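PDB 3KA7: oxidoreductase from Methanosarcina mazei, which binds flavin-adenine dinucleotide and probably acts as an oxidoreductase of the flavin-containing amine oxidoreductase family. Local coordinates for residues R80-K92 with G100-L112. Numbering follows the deposited sequence.
Sequences RSEMTTVRVPLKK and GFKDISFNDFPSL
Arg87 and Asp103 face each other as a non-hydrogen-bonded pair of an antiparallel beta hairpin and illustrate how a cross-strand salt bridge can be held flat. The arginine grips the carboxylate side-on: NE lies 2.8 Å from Asp103 OD1 and NH2 2.8 Å from Asp103 OD2, both on syn lone pairs, with the planes only 7° apart. Bends at chi2 (146°) and chi3 (-66°) swing the chain across the hairpin, where Arg87 CD sits over the face of the Phe101 ring, 3.6 Å from its centroid. The guanidinium runs on over its rim, nearly parallel. A water links Asp103 OD2 to Thr85 OG1, which is also hydrogen-bonded to His295.

The other face belongs to Val88 and Ile104 with Val86 and Lys102. Val88 CG2 presses on Lys102 CG at a tight 3.5 Å, while its CG1 meets Leu112 CD1 tip to tip at 3.8 Å; Trp150 of helix 149-163 packs on Val88 and Leu112. Paired backbone bonds join Val86 to Ile104 and Val88 to Lys102, with 101-105 the outer strand and 298-300 beyond 85-89.

A leucine in place of Arg87 would probably leave the Asp103 carboxylate without its cationic mate, though still bridged by water to Thr85. Carbons meet on the Val88 side, Lys102's chain included; on the Arg87 side two coplanar bonds and a phenyl ring fix the guanidinium's rotation, so the ion pair is directional, not merely electrostatic.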
# COMPACT_ATOMS: atom_id res chain seq x y z
N ARG A 80 10.44 14.47 -1.65
CA ARG A 80 10.40 14.05 -0.25
C ARG A 80 9.40 14.91 0.54
O ARG A 80 9.43 16.14 0.47
CB ARG A 80 11.80 14.15 0.39
CG ARG A 80 11.85 13.82 1.86
CD ARG A 80 11.52 12.36 2.17
NE ARG A 80 12.46 11.43 1.56
CZ ARG A 80 13.70 11.20 1.99
NH1 ARG A 80 14.17 11.85 3.05
NH2 ARG A 80 14.47 10.32 1.37
N SER A 81 8.52 14.25 1.28
CA SER A 81 7.51 14.94 2.07
C SER A 81 8.12 15.64 3.29
O SER A 81 9.17 15.23 3.79
CB SER A 81 6.46 13.96 2.59
OG SER A 81 5.69 13.37 1.57
N GLU A 82 7.44 16.68 3.75
CA GLU A 82 7.71 17.25 5.05
C GLU A 82 7.36 16.22 6.11
O GLU A 82 6.59 15.29 5.84
CB GLU A 82 6.89 18.52 5.22
CG GLU A 82 7.35 19.60 4.24
CD GLU A 82 8.86 19.78 4.22
OE1 GLU A 82 9.44 20.19 5.26
OE2 GLU A 82 9.48 19.51 3.16
N MSE A 83 7.94 16.36 7.30
CA MSE A 83 7.71 15.41 8.39
C MSE A 83 6.22 15.30 8.70
O MSE A 83 5.49 16.30 8.75
CB MSE A 83 8.51 15.77 9.67
CG MSE A 83 8.34 14.81 10.89
SE MSE A 83 8.66 12.94 10.40
CE MSE A 83 10.57 13.07 9.94
N THR A 84 5.79 14.07 8.90
CA THR A 84 4.43 13.79 9.27
C THR A 84 4.12 14.39 10.64
O THR A 84 4.98 14.46 11.52
CB THR A 84 4.21 12.27 9.27
OG1 THR A 84 4.04 11.83 7.91
CG2 THR A 84 2.98 11.89 10.11
N THR A 85 2.88 14.82 10.81
CA THR A 85 2.43 15.34 12.08
C THR A 85 1.28 14.51 12.63
O THR A 85 0.74 13.64 11.94
CB THR A 85 2.01 16.82 11.97
OG1 THR A 85 0.94 16.94 11.01
CG2 THR A 85 3.21 17.65 11.48
N VAL A 86 0.94 14.77 13.89
CA VAL A 86 -0.05 13.98 14.60
C VAL A 86 -0.95 14.90 15.39
O VAL A 86 -0.48 15.71 16.19
CB VAL A 86 0.63 13.00 15.59
CG1 VAL A 86 -0.39 12.01 16.16
CG2 VAL A 86 1.78 12.25 14.91
N ARG A 87 -2.26 14.73 15.19
CA ARG A 87 -3.25 15.56 15.87
C ARG A 87 -3.68 14.92 17.19
O ARG A 87 -4.14 13.77 17.22
CB ARG A 87 -4.45 15.77 14.96
CG ARG A 87 -5.42 16.81 15.45
CD ARG A 87 -6.06 17.58 14.29
NE ARG A 87 -5.08 18.38 13.57
CZ ARG A 87 -5.35 19.12 12.50
NH1 ARG A 87 -6.59 19.15 12.01
NH2 ARG A 87 -4.39 19.83 11.91
N VAL A 88 -3.53 15.66 18.28
CA VAL A 88 -3.82 15.13 19.60
C VAL A 88 -4.74 16.08 20.36
O VAL A 88 -4.88 17.25 19.99
CB VAL A 88 -2.52 14.88 20.41
CG1 VAL A 88 -1.65 13.85 19.71
CG2 VAL A 88 -1.76 16.18 20.63
N PRO A 89 -5.38 15.58 21.42
CA PRO A 89 -6.24 16.48 22.17
C PRO A 89 -5.41 17.55 22.87
O PRO A 89 -4.22 17.36 23.14
CB PRO A 89 -6.90 15.55 23.19
CG PRO A 89 -6.86 14.20 22.54
CD PRO A 89 -5.53 14.19 21.85
N LEU A 90 -6.06 18.68 23.15
CA LEU A 90 -5.40 19.81 23.79
C LEU A 90 -4.85 19.42 25.15
O LEU A 90 -3.72 19.74 25.49
CB LEU A 90 -6.39 20.96 23.91
CG LEU A 90 -5.89 22.41 23.83
CD1 LEU A 90 -4.76 22.57 22.82
CD2 LEU A 90 -7.06 23.31 23.48
N LYS A 91 -5.66 18.72 25.93
CA LYS A 91 -5.27 18.31 27.27
C LYS A 91 -5.18 16.80 27.37
O LYS A 91 -6.07 16.09 26.91
CB LYS A 91 -6.29 18.82 28.30
CG LYS A 91 -5.95 18.45 29.74
CD LYS A 91 -7.07 18.86 30.70
CE LYS A 91 -8.36 18.13 30.36
NZ LYS A 91 -9.34 18.21 31.48
N LYS A 92 -4.11 16.29 27.97
CA LYS A 92 -4.02 14.87 28.25
C LYS A 92 -5.20 14.46 29.15
O LYS A 92 -5.47 15.10 30.16
CB LYS A 92 -2.70 14.53 28.92
CG LYS A 92 -2.39 13.04 28.93
CD LYS A 92 -1.67 12.63 30.21
CE LYS A 92 -2.67 12.54 31.36
NZ LYS A 92 -2.01 12.30 32.68
N GLY A 100 -10.80 20.77 21.49
CA GLY A 100 -9.67 21.37 20.82
C GLY A 100 -8.56 20.37 20.61
O GLY A 100 -8.60 19.26 21.15
N PHE A 101 -7.56 20.76 19.83
CA PHE A 101 -6.46 19.88 19.51
C PHE A 101 -5.18 20.66 19.27
O PHE A 101 -5.18 21.89 19.13
CB PHE A 101 -6.78 19.05 18.27
CG PHE A 101 -7.02 19.86 17.03
CD1 PHE A 101 -5.96 20.39 16.31
CD2 PHE A 101 -8.31 20.09 16.57
CE1 PHE A 101 -6.18 21.13 15.16
CE2 PHE A 101 -8.53 20.84 15.42
CZ PHE A 101 -7.47 21.36 14.72
N LYS A 102 -4.08 19.93 19.25
CA LYS A 102 -2.80 20.49 18.88
C LYS A 102 -2.09 19.45 18.02
O LYS A 102 -2.45 18.27 18.04
CB LYS A 102 -1.99 20.83 20.13
CG LYS A 102 -1.67 19.62 20.99
CD LYS A 102 -0.97 20.03 22.29
CE LYS A 102 -0.83 18.85 23.24
NZ LYS A 102 0.07 19.16 24.39
N ASP A 103 -1.10 19.89 17.26
CA ASP A 103 -0.34 18.98 16.39
C ASP A 103 1.11 18.86 16.85
O ASP A 103 1.74 19.87 17.20
CB ASP A 103 -0.37 19.48 14.94
CG ASP A 103 -1.75 19.36 14.29
OD1 ASP A 103 -2.63 18.65 14.81
OD2 ASP A 103 -1.95 19.99 13.23
N ILE A 104 1.64 17.64 16.86
CA ILE A 104 3.06 17.39 17.13
C ILE A 104 3.72 16.69 15.94
O ILE A 104 3.04 16.03 15.16
CB ILE A 104 3.25 16.50 18.39
CG1 ILE A 104 2.68 15.10 18.13
CG2 ILE A 104 2.55 17.12 19.59
CD1 ILE A 104 3.25 14.01 19.03
N SER A 105 5.03 16.83 15.80
CA SER A 105 5.78 16.10 14.79
C SER A 105 5.80 14.59 15.10
O SER A 105 5.81 14.19 16.26
CB SER A 105 7.21 16.65 14.73
OG SER A 105 7.96 16.00 13.72
N PHE A 106 5.79 13.77 14.06
CA PHE A 106 5.79 12.31 14.22
C PHE A 106 6.93 11.86 15.12
O PHE A 106 6.73 11.06 16.04
CB PHE A 106 5.87 11.63 12.85
CG PHE A 106 5.88 10.12 12.90
CD1 PHE A 106 4.69 9.41 12.94
CD2 PHE A 106 7.08 9.42 12.86
CE1 PHE A 106 4.68 8.02 12.96
CE2 PHE A 106 7.08 8.03 12.88
CZ PHE A 106 5.89 7.33 12.92
N ASN A 107 8.13 12.36 14.86
CA ASN A 107 9.29 11.96 15.66
C ASN A 107 9.27 12.43 17.12
O ASN A 107 10.08 11.95 17.93
CB ASN A 107 10.59 12.36 14.98
CG ASN A 107 10.85 11.57 13.71
OD1 ASN A 107 10.97 12.14 12.63
ND2 ASN A 107 10.91 10.24 13.84
N ASP A 108 8.36 13.35 17.44
CA ASP A 108 8.19 13.84 18.81
C ASP A 108 7.09 13.10 19.57
O ASP A 108 6.58 13.61 20.57
CB ASP A 108 7.89 15.34 18.82
CG ASP A 108 9.09 16.19 18.44
OD1 ASP A 108 10.23 15.66 18.42
OD2 ASP A 108 8.90 17.40 18.18
N PHE A 109 6.71 11.92 19.10
CA PHE A 109 5.62 11.18 19.74
C PHE A 109 5.91 10.90 21.22
O PHE A 109 5.00 10.90 22.05
CB PHE A 109 5.24 9.89 18.96
CG PHE A 109 6.22 8.77 19.11
CD1 PHE A 109 6.15 7.91 20.19
CD2 PHE A 109 7.22 8.58 18.16
CE1 PHE A 109 7.04 6.87 20.33
CE2 PHE A 109 8.13 7.54 18.30
CZ PHE A 109 8.04 6.69 19.39
N PRO A 110 7.20 10.71 21.58
CA PRO A 110 7.44 10.45 23.00
C PRO A 110 7.26 11.68 23.88
O PRO A 110 7.14 11.55 25.10
CB PRO A 110 8.91 9.98 23.03
CG PRO A 110 9.24 9.60 21.58
CD PRO A 110 8.42 10.57 20.77
N SER A 111 7.24 12.87 23.27
CA SER A 111 7.14 14.11 24.04
C SER A 111 5.87 14.21 24.89
O SER A 111 5.82 15.01 25.84
CB SER A 111 7.21 15.32 23.11
OG SER A 111 6.03 15.41 22.33
N LEU A 112 4.86 13.40 24.58
CA LEU A 112 3.59 13.45 25.28
C LEU A 112 3.55 12.50 26.46
O LEU A 112 2.58 12.45 27.21
CB LEU A 112 2.42 13.14 24.33
CG LEU A 112 2.23 14.11 23.16
CD1 LEU A 112 0.94 13.78 22.43
CD2 LEU A 112 2.22 15.56 23.64
O HOH W 1 -0.02 19.51 11.38